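Local coordinates for protein single-stranded-DNA-specific exonuclease RecJ (PDB 2ZXR) that degrades single-stranded DNA as an exonuclease running in the 5' to 3' direction, with the help of divalent metal ions such as magnesium or manganese, at residues Q17-V21 and A32-W36; R74-D80 and D102-P108; L480-L484 and L499-V505; A549-A553 and G586-G590. All blocks are in the same frame, centred on the assembly; numbering follows the deposited sequence.

Contacts 1 and 3 are buried and chiefly apolar, contact 4 is partly buried, and contact 2 lies at the surface and is the most polar of the four. No two contacts share a helix or strand. Contact 1 packs two N-terminal helices crosswise, whereas contact 3 meets across the inside of the OB domain through side chains alone. Contact 4 lays a helix of the C-terminal domain on a central sheet strand, again without a hydrogen bond across it. Contact 2 differs in kind: neighbouring parallel strands share backbone bonds, and segment 74-80 carries the manganese ligand Asp80. Contacts 2 and 4 are furthest apart, their centres about 78 Å from each other.

Contact 1 of 4, residues Q17-V21 and A32-W36; sequences QWREV and ALAYW
The carbonyl oxygen of Ala32 takes the helical hydrogen bond from Trp36 N at 2.8 Å, and Val21 of the other helix leans on this same oxygen, its CG1 lying 3.8 Å from Ala32 O. That methyl also packs on the side chain of the same residue, with Val21 CG1 3.8 Å from Ala32 CB, and reaches Tyr35 CB at 4.0 Å. The second branch points elsewhere: Val21 CG2 comes to Trp36 CD1 at 4.2 Å, near the plane of the indole, the two side chains running roughly at right angles. With CG1 anti to the backbone N (chi1 174°), the valine spreads one methyl over Ala32 and Tyr35 and the other toward Trp36. The segments belong to consecutive helices, 15-25 and 29-37, joined by a short loop and packed crosswise at 104°, an arrangement reminiscent of an alpha-alpha corner. Small Ala32 lies where the backbones come nearest, opposite Val21, and its CB also meets the edge of the Trp18 indole, 3.9 Å from Trp18 CD1. Further along that ring, Trp18 CZ2 is pressed tightly on Leu33 CD1 at 3.4 Å, the leucine approaching obliquely. Trp18 NE1 is satisfied by Pro29 O, which holds the indole from the start of the second helix, and helix 624-639 adds Leu626 and Leu629 to its surroundings. At the far end Gln17 crosses obliquely at the edge of the Trp36 ring, its CB 3.8 Å from Trp36 NE1. Arg41 meets Trp36 in a cation-pi contact, and Tyr35 OH is hydrogen-bonded to Glu446 O.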
loop_
_atom_site.group_PDB
_atom_site.type_symbol
_atom_site.label_atom_id
_atom_site.label_comp_id
_atom_site.label_asym_id
_atom_site.label_seq_id
_atom_site.Cartn_x
_atom_site.Cartn_y
_atom_site.Cartn_z
ATOM N N GLN A 17 18.612 -16.746 1.968
ATOM C CA GLN A 17 17.583 -16.092 2.775
ATOM C C GLN A 17 16.196 -16.383 2.181
ATOM O O GLN A 17 15.222 -16.551 2.908
ATOM C CB GLN A 17 17.793 -14.577 2.839
ATOM C CG GLN A 17 19.169 -14.120 3.302
ATOM C CD GLN A 17 19.243 -12.599 3.450
ATOM O OE1 GLN A 17 20.307 -11.990 3.284
ATOM N NE2 GLN A 17 18.112 -11.983 3.776
ATOM N N TRP A 18 16.104 -16.462 0.859
ATOM C CA TRP A 18 14.817 -16.739 0.211
ATOM C C TRP A 18 14.345 -18.095 0.737
ATOM O O TRP A 18 13.182 -18.283 1.119
ATOM C CB TRP A 18 15.015 -16.813 -1.299
ATOM C CG TRP A 18 13.815 -16.564 -2.174
ATOM C CD1 TRP A 18 12.483 -16.687 -1.840
ATOM C CD2 TRP A 18 13.849 -16.242 -3.570
ATOM N NE1 TRP A 18 11.696 -16.464 -2.954
ATOM C CE2 TRP A 18 12.509 -16.191 -4.025
ATOM C CE3 TRP A 18 14.886 -15.997 -4.482
ATOM C CZ2 TRP A 18 12.183 -15.902 -5.348
ATOM C CZ3 TRP A 18 14.557 -15.709 -5.802
ATOM C CH2 TRP A 18 13.217 -15.664 -6.221
ATOM N N ARG A 19 15.278 -19.040 0.745
ATOM C CA ARG A 19 15.015 -20.384 1.221
ATOM C C ARG A 19 14.628 -20.418 2.699
ATOM O O ARG A 19 13.731 -21.166 3.085
ATOM C CB ARG A 19 16.245 -21.269 0.968
ATOM C CG ARG A 19 16.271 -21.846 -0.444
ATOM C CD ARG A 19 17.689 -22.142 -0.920
ATOM N NE ARG A 19 17.693 -23.010 -2.099
ATOM C CZ ARG A 19 18.778 -23.273 -2.822
ATOM N NH1 ARG A 19 19.943 -22.728 -2.487
ATOM N NH2 ARG A 19 18.700 -24.093 -3.869
ATOM N N GLU A 20 15.316 -19.624 3.515
ATOM C CA GLU A 20 15.030 -19.558 4.949
ATOM C C GLU A 20 13.594 -19.099 5.180
ATOM O O GLU A 20 12.884 -19.662 6.022
ATOM C CB GLU A 20 16.004 -18.603 5.646
ATOM C CG GLU A 20 17.427 -19.149 5.674
ATOM C CD GLU A 20 18.469 -18.149 6.160
ATOM O OE1 GLU A 20 19.632 -18.579 6.364
ATOM O OE2 GLU A 20 18.139 -16.943 6.326
ATOM N N VAL A 21 13.160 -18.102 4.418
ATOM C CA VAL A 21 11.800 -17.595 4.562
ATOM C C VAL A 21 10.782 -18.641 4.130
ATOM O O VAL A 21 9.792 -18.881 4.828
ATOM C CB VAL A 21 11.610 -16.284 3.766
ATOM C CG1 VAL A 21 10.156 -15.848 3.801
ATOM C CG2 VAL A 21 12.500 -15.180 4.385
ATOM N N ALA A 32 7.079 -15.968 -0.446
ATOM C CA ALA A 32 8.299 -15.738 0.334
ATOM C C ALA A 32 8.999 -14.472 -0.149
ATOM O O ALA A 32 9.631 -13.777 0.630
ATOM C CB ALA A 32 9.244 -16.934 0.230
ATOM N N LEU A 33 8.896 -14.180 -1.437
ATOM C CA LEU A 33 9.507 -12.977 -1.988
ATOM C C LEU A 33 8.863 -11.760 -1.300
ATOM O O LEU A 33 9.556 -10.830 -0.855
ATOM C CB LEU A 33 9.237 -12.918 -3.493
ATOM C CG LEU A 33 10.411 -12.976 -4.464
ATOM C CD1 LEU A 33 9.914 -13.368 -5.866
ATOM C CD2 LEU A 33 11.081 -11.620 -4.498
ATOM N N ALA A 34 7.534 -11.778 -1.222
ATOM C CA ALA A 34 6.765 -10.696 -0.587
ATOM C C ALA A 34 7.140 -10.563 0.896
ATOM O O ALA A 34 7.466 -9.466 1.381
ATOM C CB ALA A 34 5.270 -10.965 -0.737
ATOM N N TYR A 35 7.111 -11.679 1.621
ATOM C CA TYR A 35 7.481 -11.636 3.030
ATOM C C TYR A 35 8.905 -11.103 3.206
ATOM O O TYR A 35 9.139 -10.235 4.063
ATOM C CB TYR A 35 7.357 -13.018 3.668
ATOM C CG TYR A 35 5.943 -13.522 3.701
ATOM C CD1 TYR A 35 4.943 -12.797 4.343
ATOM C CD2 TYR A 35 5.593 -14.707 3.064
ATOM C CE1 TYR A 35 3.626 -13.248 4.339
ATOM C CE2 TYR A 35 4.295 -15.157 3.047
ATOM C CZ TYR A 35 3.311 -14.431 3.682
ATOM O OH TYR A 35 2.011 -14.871 3.644
ATOM N N TRP A 36 9.852 -11.589 2.394
ATOM C CA TRP A 36 11.228 -11.110 2.527
ATOM C C TRP A 36 11.295 -9.587 2.386
ATOM O O TRP A 36 11.964 -8.910 3.175
ATOM C CB TRP A 36 12.149 -11.752 1.492
ATOM C CG TRP A 36 13.604 -11.386 1.695
ATOM C CD1 TRP A 36 14.492 -11.977 2.565
ATOM C CD2 TRP A 36 14.333 -10.351 1.026
ATOM N NE1 TRP A 36 15.725 -11.370 2.470
ATOM C CE2 TRP A 36 15.658 -10.371 1.537
ATOM C CE3 TRP A 36 14.003 -9.410 0.044
ATOM C CZ2 TRP A 36 16.650 -9.481 1.092
ATOM C CZ3 TRP A 36 14.991 -8.522 -0.398
ATOM C CH2 TRP A 36 16.300 -8.567 0.131
#

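Contact 2 of 4, residues R74-D80 and D102-P108; sequences RIRVHGD and DVHPFIP
Arg76 runs straight out as far as CD and then turns sharply at chi3 (-95°), which lays its guanidinium flat on Phe106; the phenylalanine meets it with CG anti to its own backbone N. The planes are 10° from parallel and the centres 4.2 Å apart, an off-centre cation-pi stack. His104 is turned differently, with CG between the backbone N and the carbonyl carbon (chi1 55°), and its imidazole stands between two arginines. Over one face lies Arg76 CA, 4.1 Å from the His104 ring centroid in a CH-pi contact; over the opposite face is the NH2 end of Arg74. Asp102 OD1 stands off 4.0 Å from Arg74 NE, well out of the guanidinium plane, so only the charges could attract. Beneath, the backbones pair in parallel: Ile75 N gives to Asp102 O at 2.7 Å, Val77 N to His104 O at 2.9 Å, and Ile75 O and Val77 O receive His104 N and Phe106 N. At the end of strand 74-78, His78 ND1 donates a bent bond to Phe106 O at 2.7 Å, with the oxygen tilted from the imidazole plane. On the other face of the sheet, Val103 CG2 touches Val77 CG2 at 3.5 Å and Ile75 CG2 at 3.8 Å, a greasy patch that helix 83-98 covers with Thr89, Val93 and Ala97. Strand 74-78, that helix and edge strand 102-105 form a beta-alpha-beta unit of the DHH domain, and the loop that follows the first strand brings in Asp80, a ligand of the first manganese ion.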
loop_
_atom_site.group_PDB
_atom_site.type_symbol
_atom_site.label_atom_id
_atom_site.label_comp_id
_atom_site.label_asym_id
_atom_site.label_seq_id
_atom_site.Cartn_x
_atom_site.Cartn_y
_atom_site.Cartn_z
ATOM N N ARG A 74 -12.586 15.221 38.316
ATOM C CA ARG A 74 -13.375 15.300 37.092
ATOM C C ARG A 74 -12.495 15.313 35.839
ATOM O O ARG A 74 -11.749 16.256 35.592
ATOM C CB ARG A 74 -14.283 16.540 37.132
ATOM C CG ARG A 74 -15.203 16.660 35.919
ATOM C CD ARG A 74 -16.672 16.949 36.284
ATOM N NE ARG A 74 -17.508 16.900 35.080
ATOM C CZ ARG A 74 -18.830 17.062 35.059
ATOM N NH1 ARG A 74 -19.500 17.287 36.183
ATOM N NH2 ARG A 74 -19.484 17.003 33.903
ATOM N N ILE A 75 -12.609 14.251 35.053
ATOM C CA ILE A 75 -11.827 14.056 33.823
ATOM C C ILE A 75 -12.599 14.459 32.561
ATOM O O ILE A 75 -13.729 14.030 32.350
ATOM C CB ILE A 75 -11.442 12.556 33.676
ATOM C CG1 ILE A 75 -10.648 12.097 34.899
ATOM C CG2 ILE A 75 -10.609 12.336 32.431
ATOM C CD1 ILE A 75 -10.466 10.589 34.976
ATOM N N ARG A 76 -11.997 15.285 31.719
ATOM C CA ARG A 76 -12.678 15.668 30.479
ATOM C C ARG A 76 -11.834 15.182 29.305
ATOM O O ARG A 76 -10.610 15.382 29.277
ATOM C CB ARG A 76 -12.878 17.183 30.412
ATOM C CG ARG A 76 -13.544 17.653 29.135
ATOM C CD ARG A 76 -13.720 19.173 29.106
ATOM N NE ARG A 76 -15.042 19.597 29.565
ATOM C CZ ARG A 76 -15.460 20.865 29.572
ATOM N NH1 ARG A 76 -14.648 21.836 29.148
ATOM N NH2 ARG A 76 -16.698 21.159 29.982
ATOM N N VAL A 77 -12.484 14.537 28.338
ATOM C CA VAL A 77 -11.759 13.985 27.196
ATOM C C VAL A 77 -12.073 14.700 25.886
ATOM O O VAL A 77 -13.232 14.874 25.525
ATOM C CB VAL A 77 -12.063 12.464 27.031
ATOM C CG1 VAL A 77 -11.206 11.869 25.906
ATOM C CG2 VAL A 77 -11.792 11.737 28.340
ATOM N N HIS A 78 -11.035 15.105 25.164
ATOM C CA HIS A 78 -11.250 15.805 23.897
ATOM C C HIS A 78 -10.558 15.163 22.692
ATOM O O HIS A 78 -9.388 14.803 22.772
ATOM C CB HIS A 78 -10.791 17.256 24.021
ATOM C CG HIS A 78 -11.164 18.096 22.842
ATOM N ND1 HIS A 78 -12.407 18.030 22.249
ATOM C CD2 HIS A 78 -10.460 19.017 22.138
ATOM C CE1 HIS A 78 -12.453 18.871 21.229
ATOM N NE2 HIS A 78 -11.285 19.482 21.141
ATOM N N GLY A 79 -11.286 15.048 21.586
ATOM C CA GLY A 79 -10.756 14.473 20.358
ATOM C C GLY A 79 -11.899 14.127 19.408
ATOM O O GLY A 79 -12.497 13.049 19.500
ATOM N N ASP A 80 -12.214 15.027 18.479
ATOM C CA ASP A 80 -13.333 14.776 17.571
ATOM C C ASP A 80 -13.094 15.173 16.115
ATOM O O ASP A 80 -14.030 15.252 15.320
ATOM C CB ASP A 80 -14.560 15.515 18.093
ATOM C CG ASP A 80 -14.325 17.017 18.225
ATOM O OD1 ASP A 80 -14.976 17.633 19.094
ATOM O OD2 ASP A 80 -13.501 17.587 17.472
ATOM N N ASP A 102 -15.098 9.924 36.960
ATOM C CA ASP A 102 -16.078 10.960 36.651
ATOM C C ASP A 102 -15.462 11.606 35.402
ATOM O O ASP A 102 -14.743 12.602 35.462
ATOM C CB ASP A 102 -16.198 11.968 37.799
ATOM C CG ASP A 102 -17.075 13.161 37.441
ATOM O OD1 ASP A 102 -17.818 13.096 36.433
ATOM O OD2 ASP A 102 -17.028 14.172 38.180
ATOM N N VAL A 103 -15.745 10.990 34.267
ATOM C CA VAL A 103 -15.192 11.416 32.995
ATOM C C VAL A 103 -16.305 11.760 32.013
ATOM O O VAL A 103 -17.399 11.222 32.084
ATOM C CB VAL A 103 -14.294 10.272 32.422
ATOM C CG1 VAL A 103 -15.086 8.968 32.357
ATOM C CG2 VAL A 103 -13.764 10.649 31.053
ATOM N N HIS A 104 -16.033 12.675 31.101
ATOM C CA HIS A 104 -17.046 13.045 30.123
ATOM C C HIS A 104 -16.316 13.575 28.913
ATOM O O HIS A 104 -15.228 14.141 29.018
ATOM C CB HIS A 104 -17.957 14.119 30.704
ATOM C CG HIS A 104 -17.208 15.321 31.187
ATOM N ND1 HIS A 104 -16.993 16.433 30.399
ATOM C CD2 HIS A 104 -16.534 15.544 32.340
ATOM C CE1 HIS A 104 -16.214 17.286 31.042
ATOM N NE2 HIS A 104 -15.920 16.769 32.222
ATOM N N PRO A 105 -16.893 13.386 27.732
ATOM C CA PRO A 105 -16.194 13.896 26.552
ATOM C C PRO A 105 -16.472 15.384 26.392
ATOM O O PRO A 105 -17.477 15.892 26.886
ATOM C CB PRO A 105 -16.798 13.076 25.422
ATOM C CG PRO A 105 -18.224 12.954 25.866
ATOM C CD PRO A 105 -18.137 12.687 27.364
ATOM N N PHE A 106 -15.580 16.090 25.721
ATOM C CA PHE A 106 -15.820 17.499 25.497
ATOM C C PHE A 106 -15.931 17.792 24.005
ATOM O O PHE A 106 -14.922 17.806 23.293
ATOM C CB PHE A 106 -14.707 18.351 26.103
ATOM C CG PHE A 106 -14.836 19.811 25.781
ATOM C CD1 PHE A 106 -16.061 20.464 25.938
ATOM C CD2 PHE A 106 -13.753 20.526 25.282
ATOM C CE1 PHE A 106 -16.210 21.807 25.600
ATOM C CE2 PHE A 106 -13.888 21.870 24.941
ATOM C CZ PHE A 106 -15.121 22.509 25.099
ATOM N N ILE A 107 -17.159 17.997 23.529
ATOM C CA ILE A 107 -17.385 18.333 22.120
ATOM C C ILE A 107 -17.650 19.838 21.998
ATOM O O ILE A 107 -18.659 20.352 22.492
ATOM C CB ILE A 107 -18.599 17.568 21.507
ATOM C CG1 ILE A 107 -18.168 16.167 21.047
ATOM C CG2 ILE A 107 -19.191 18.367 20.318
ATOM C CD1 ILE A 107 -17.248 16.167 19.845
ATOM N N PRO A 108 -16.733 20.562 21.347
ATOM C CA PRO A 108 -16.879 22.007 21.166
ATOM C C PRO A 108 -17.287 22.357 19.730
ATOM O O PRO A 108 -18.361 22.979 19.553
ATOM C CB PRO A 108 -15.493 22.523 21.527
ATOM C CG PRO A 108 -14.598 21.472 20.898
ATOM C CD PRO A 108 -15.342 20.137 21.098
#

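Contact 3 of 4, residues L480-L484 and L499-V505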
loop_
_atom_site.group_PDB
_atom_site.type_symbol
_atom_site.label_atom_id
_atom_site.label_comp_id
_atom_site.label_asym_id
_atom_site.label_seq_id
_atom_site.Cartn_x
_atom_site.Cartn_y
_atom_site.Cartn_z
ATOM N N LEU A 480 -13.660 -4.306 -19.338
ATOM C CA LEU A 480 -13.477 -5.455 -20.230
ATOM C C LEU A 480 -12.748 -6.631 -19.568
ATOM O O LEU A 480 -12.343 -6.566 -18.395
ATOM C CB LEU A 480 -12.710 -5.040 -21.495
ATOM C CG LEU A 480 -11.217 -4.687 -21.427
ATOM C CD1 LEU A 480 -10.397 -5.955 -21.423
ATOM C CD2 LEU A 480 -10.813 -3.847 -22.634
ATOM N N ALA A 481 -12.572 -7.699 -20.339
ATOM C CA ALA A 481 -11.904 -8.891 -19.853
ATOM C C ALA A 481 -11.209 -9.608 -20.997
ATOM O O ALA A 481 -11.706 -9.631 -22.122
ATOM C CB ALA A 481 -12.912 -9.809 -19.199
ATOM N N PHE A 482 -10.053 -10.191 -20.710
ATOM C CA PHE A 482 -9.291 -10.919 -21.719
ATOM C C PHE A 482 -8.372 -11.923 -21.039
ATOM O O PHE A 482 -8.366 -12.027 -19.807
ATOM C CB PHE A 482 -8.484 -9.945 -22.584
ATOM C CG PHE A 482 -7.486 -9.141 -21.822
ATOM C CD1 PHE A 482 -6.174 -9.583 -21.685
ATOM C CD2 PHE A 482 -7.862 -7.948 -21.210
ATOM C CE1 PHE A 482 -5.250 -8.850 -20.945
ATOM C CE2 PHE A 482 -6.950 -7.208 -20.468
ATOM C CZ PHE A 482 -5.641 -7.660 -20.336
ATOM N N ARG A 483 -7.599 -12.660 -21.830
ATOM C CA ARG A 483 -6.707 -13.661 -21.269
ATOM C C ARG A 483 -5.256 -13.539 -21.656
ATOM O O ARG A 483 -4.929 -13.178 -22.785
ATOM C CB ARG A 483 -7.182 -15.068 -21.646
ATOM C CG ARG A 483 -8.361 -15.547 -20.846
ATOM C CD ARG A 483 -8.352 -17.061 -20.749
ATOM N NE ARG A 483 -9.176 -17.524 -19.636
ATOM C CZ ARG A 483 -10.477 -17.272 -19.515
ATOM N NH1 ARG A 483 -11.109 -16.560 -20.448
ATOM N NH2 ARG A 483 -11.143 -17.722 -18.458
ATOM N N LEU A 484 -4.382 -13.852 -20.706
ATOM C CA LEU A 484 -2.948 -13.833 -20.950
ATOM C C LEU A 484 -2.410 -15.156 -20.432
ATOM O O LEU A 484 -2.440 -15.414 -19.218
ATOM C CB LEU A 484 -2.258 -12.678 -20.217
ATOM C CG LEU A 484 -2.470 -11.248 -20.713
ATOM C CD1 LEU A 484 -1.562 -10.324 -19.917
ATOM C CD2 LEU A 484 -2.153 -11.140 -22.197
ATOM N N LEU A 499 -7.110 -3.575 -27.119
ATOM C CA LEU A 499 -5.770 -3.636 -26.564
ATOM C C LEU A 499 -4.692 -3.746 -27.638
ATOM O O LEU A 499 -4.912 -4.327 -28.708
ATOM C CB LEU A 499 -5.653 -4.836 -25.617
ATOM C CG LEU A 499 -6.604 -4.954 -24.420
ATOM C CD1 LEU A 499 -6.651 -3.624 -23.679
ATOM C CD2 LEU A 499 -7.986 -5.359 -24.886
ATOM N N PRO A 500 -3.510 -3.174 -27.376
ATOM C CA PRO A 500 -2.478 -3.298 -28.405
ATOM C C PRO A 500 -2.212 -4.785 -28.653
ATOM O O PRO A 500 -2.690 -5.644 -27.900
ATOM C CB PRO A 500 -1.284 -2.551 -27.803
ATOM C CG PRO A 500 -1.594 -2.456 -26.326
ATOM C CD PRO A 500 -3.079 -2.294 -26.280
ATOM N N PRO A 501 -1.469 -5.116 -29.722
ATOM C CA PRO A 501 -1.189 -6.531 -30.009
ATOM C C PRO A 501 -0.486 -7.255 -28.859
ATOM O O PRO A 501 -0.631 -8.468 -28.680
ATOM C CB PRO A 501 -0.356 -6.467 -31.295
ATOM C CG PRO A 501 0.262 -5.096 -31.253
ATOM C CD PRO A 501 -0.836 -4.228 -30.714
ATOM N N GLU A 502 0.279 -6.500 -28.086
ATOM C CA GLU A 502 0.979 -7.042 -26.938
ATOM C C GLU A 502 0.798 -6.092 -25.770
ATOM O O GLU A 502 0.925 -4.868 -25.921
ATOM C CB GLU A 502 2.468 -7.189 -27.227
ATOM C CG GLU A 502 2.929 -8.607 -27.508
ATOM C CD GLU A 502 4.424 -8.746 -27.271
ATOM O OE1 GLU A 502 4.984 -9.846 -27.485
ATOM O OE2 GLU A 502 5.037 -7.733 -26.857
ATOM N N VAL A 503 0.519 -6.652 -24.596
ATOM C CA VAL A 503 0.325 -5.837 -23.404
ATOM C C VAL A 503 1.128 -6.307 -22.201
ATOM O O VAL A 503 1.652 -7.426 -22.155
ATOM C CB VAL A 503 -1.162 -5.815 -22.967
ATOM C CG1 VAL A 503 -2.031 -5.202 -24.046
ATOM C CG2 VAL A 503 -1.620 -7.223 -22.662
ATOM N N GLU A 504 1.222 -5.421 -21.226
ATOM C CA GLU A 504 1.883 -5.700 -19.965
ATOM C C GLU A 504 0.808 -5.352 -18.946
ATOM O O GLU A 504 0.096 -4.373 -19.121
ATOM C CB GLU A 504 3.091 -4.788 -19.766
ATOM C CG GLU A 504 4.385 -5.490 -19.995
ATOM C CD GLU A 504 5.563 -4.591 -19.823
ATOM O OE1 GLU A 504 6.653 -5.160 -19.648
ATOM O OE2 GLU A 504 5.411 -3.339 -19.866
ATOM N N VAL A 505 0.684 -6.151 -17.898
ATOM C CA VAL A 505 -0.333 -5.910 -16.877
ATOM C C VAL A 505 0.229 -6.028 -15.476
ATOM O O VAL A 505 0.950 -6.985 -15.186
ATOM C CB VAL A 505 -1.471 -6.942 -16.947
ATOM C CG1 VAL A 505 -2.441 -6.716 -15.758
ATOM C CG2 VAL A 505 -2.208 -6.839 -18.279
#
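The axes of strand segments 480-484 and 503-505 come no nearer than 9.9 Å, their directions 97° apart, with no hydrogen bond between them. This is the interior of the OB domain: an OB fold is a closed barrel of strongly twisted strands, and opposite walls of it meet only through side chains. From one wall Leu480, Phe482 and Leu484 point inward, while Ala481 and Arg483 do not; from the other come Val503 and Val505, with Glu504 turned away to a salt bridge with Arg528. Phe482 fills the middle. Its CG lies between the backbone N and the carbonyl carbon (chi1 61°), and the ring stands with Leu480 CD1 and Leu484 CG near its plane, so the leucines two residues before and after it on the same strand flank the ring at its rim. The leading edge carries the contact across the barrel: Phe482 CZ reaches Val505 CG2 at 4.1 Å, close to the ring plane, and Phe482 CE1 is 4.3 Å from Val503 CG2, which approaches obliquely. Leu484 forks over the same pair of valines, with CD1 3.9 Å from Val505 CG2 and CD2 4.0 Å from Val503 CG2. One methyl of each valine thus serves both the phenylalanine and the leucine, a compact apolar cluster that Leu464 of strand 462-466 and Leu527 and Ala524 of strand 517-528 extend. Leu499 enters from the loop leading to the second strand and closes the end of the row, also touching Leu527. It passes near the aromatic ring and meets Leu480 tip to tip, Leu499 CD2 and Leu480 CD2 being 3.9 Å apart.

Contact 4 of 4, residues A549-A553 and G586-G590; sequences ALARA and GLWLG
Helix segment 549-553 lies over the strand at 587-588, the backbones nearest at Ala549 and Leu589, whose CA atoms are 7.2 Å apart. The arrangement is that of an alpha/beta domain: strand 587-588 is the central one of the parallel sheet in the C-terminal domain, and helix 546-554, set in the chain between sheet strands 541-543 and 558-560, packs on one face of it. Leu587 and Leu589 point toward the helix; Trp588 between them turns to the other face, where its ring meets Tyr560 edge-to-face. Both leucines meet Ala549. Leu589 brings CD2 to 3.7 Å from Ala549 CB, and its other branch, CD1, is 4.3 Å from Leu550 CD2 on the flank of the helix. Leu587 extends with CG anti to the backbone N (chi1 -179°), which carries its branches out to the helix between Ala549 and Arg552. Leu587 CD1 lies 4.4 Å from Ala549 CB and also beneath one face of the Arg552 guanidinium. That guanidinium does its polar work elsewhere, in salt bridges with Glu602 and Glu557, which hold it in place above the leucine. The same arginine offers its hydrocarbon part as well, Arg552 CB standing 4.4 Å from Leu587 CD2. Val559 of the adjacent strand 558-560 touches both Ala553 and Leu587. At the helix backbone Leu587 CD2 packs 3.6 Å from Ala549 O, the oxygen that accepts the helical hydrogen bond from Ala553 N at 3.0 Å.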
loop_
_atom_site.group_PDB
_atom_site.type_symbol
_atom_site.label_atom_id
_atom_site.label_comp_id
_atom_site.label_asym_id
_atom_site.label_seq_id
_atom_site.Cartn_x
_atom_site.Cartn_y
_atom_site.Cartn_z
ATOM N N ALA A 549 22.532 -14.711 -33.069
ATOM C CA ALA A 549 23.689 -15.374 -32.490
ATOM C C ALA A 549 24.314 -16.402 -33.438
ATOM O O ALA A 549 25.542 -16.478 -33.558
ATOM C CB ALA A 549 23.309 -16.051 -31.157
ATOM N N LEU A 550 23.467 -17.196 -34.088
ATOM C CA LEU A 550 23.947 -18.233 -34.990
ATOM C C LEU A 550 24.621 -17.647 -36.214
ATOM O O LEU A 550 25.590 -18.205 -36.705
ATOM C CB LEU A 550 22.794 -19.174 -35.395
ATOM C CG LEU A 550 22.289 -20.071 -34.251
ATOM C CD1 LEU A 550 21.003 -20.767 -34.662
ATOM C CD2 LEU A 550 23.361 -21.078 -33.855
ATOM N N ALA A 551 24.121 -16.516 -36.694
ATOM C CA ALA A 551 24.727 -15.865 -37.856
ATOM C C ALA A 551 26.166 -15.472 -37.512
ATOM O O ALA A 551 27.088 -15.721 -38.282
ATOM C CB ALA A 551 23.927 -14.613 -38.264
ATOM N N ARG A 552 26.358 -14.877 -36.334
ATOM C CA ARG A 552 27.690 -14.456 -35.918
ATOM C C ARG A 552 28.609 -15.640 -35.660
ATOM O O ARG A 552 29.809 -15.576 -35.930
ATOM C CB ARG A 552 27.584 -13.543 -34.696
ATOM C CG ARG A 552 27.023 -12.175 -35.069
ATOM C CD ARG A 552 26.497 -11.345 -33.872
ATOM N NE ARG A 552 27.481 -11.143 -32.816
ATOM C CZ ARG A 552 27.306 -10.357 -31.750
ATOM N NH1 ARG A 552 28.275 -10.256 -30.837
ATOM N NH2 ARG A 552 26.182 -9.650 -31.595
ATOM N N ALA A 553 28.053 -16.732 -35.159
ATOM C CA ALA A 553 28.855 -17.905 -34.888
ATOM C C ALA A 553 29.320 -18.548 -36.200
ATOM O O ALA A 553 30.398 -19.110 -36.268
ATOM C CB ALA A 553 28.049 -18.915 -34.073
ATOM N N GLY A 586 32.876 -14.111 -25.941
ATOM C CA GLY A 586 31.995 -12.982 -25.704
ATOM C C GLY A 586 30.569 -13.278 -26.190
ATOM O O GLY A 586 29.673 -12.426 -26.089
ATOM N N LEU A 587 30.348 -14.479 -26.732
ATOM C CA LEU A 587 29.023 -14.869 -27.231
ATOM C C LEU A 587 28.656 -16.250 -26.699
ATOM O O LEU A 587 29.449 -17.184 -26.816
ATOM C CB LEU A 587 29.022 -14.916 -28.761
ATOM C CG LEU A 587 27.679 -15.294 -29.372
ATOM C CD1 LEU A 587 26.727 -14.095 -29.208
ATOM C CD2 LEU A 587 27.835 -15.669 -30.847
ATOM N N TRP A 588 27.463 -16.390 -26.126
ATOM C CA TRP A 588 27.052 -17.686 -25.568
ATOM C C TRP A 588 25.793 -18.175 -26.239
ATOM O O TRP A 588 24.908 -17.383 -26.573
ATOM C CB TRP A 588 26.790 -17.585 -24.047
ATOM C CG TRP A 588 27.979 -17.223 -23.156
ATOM C CD1 TRP A 588 29.298 -17.114 -23.522
ATOM C CD2 TRP A 588 27.940 -16.973 -21.740
ATOM N NE1 TRP A 588 30.081 -16.813 -22.418
ATOM C CE2 TRP A 588 29.269 -16.720 -21.317
ATOM C CE3 TRP A 588 26.912 -16.938 -20.791
ATOM C CZ2 TRP A 588 29.590 -16.433 -19.982
ATOM C CZ3 TRP A 588 27.238 -16.653 -19.456
ATOM C CH2 TRP A 588 28.561 -16.406 -19.073
ATOM N N LEU A 589 25.700 -19.483 -26.434
ATOM C CA LEU A 589 24.526 -20.060 -27.066
ATOM C C LEU A 589 23.750 -20.869 -26.037
ATOM O O LEU A 589 22.803 -21.563 -26.370
ATOM C CB LEU A 589 24.950 -20.965 -28.217
ATOM C CG LEU A 589 25.703 -20.282 -29.353
ATOM C CD1 LEU A 589 26.038 -21.309 -30.437
ATOM C CD2 LEU A 589 24.845 -19.164 -29.935
ATOM N N GLY A 590 24.179 -20.780 -24.783
ATOM C CA GLY A 590 23.532 -21.522 -23.732
ATOM C C GLY A 590 24.087 -21.000 -22.434
ATOM O O GLY A 590 24.908 -20.070 -22.428
#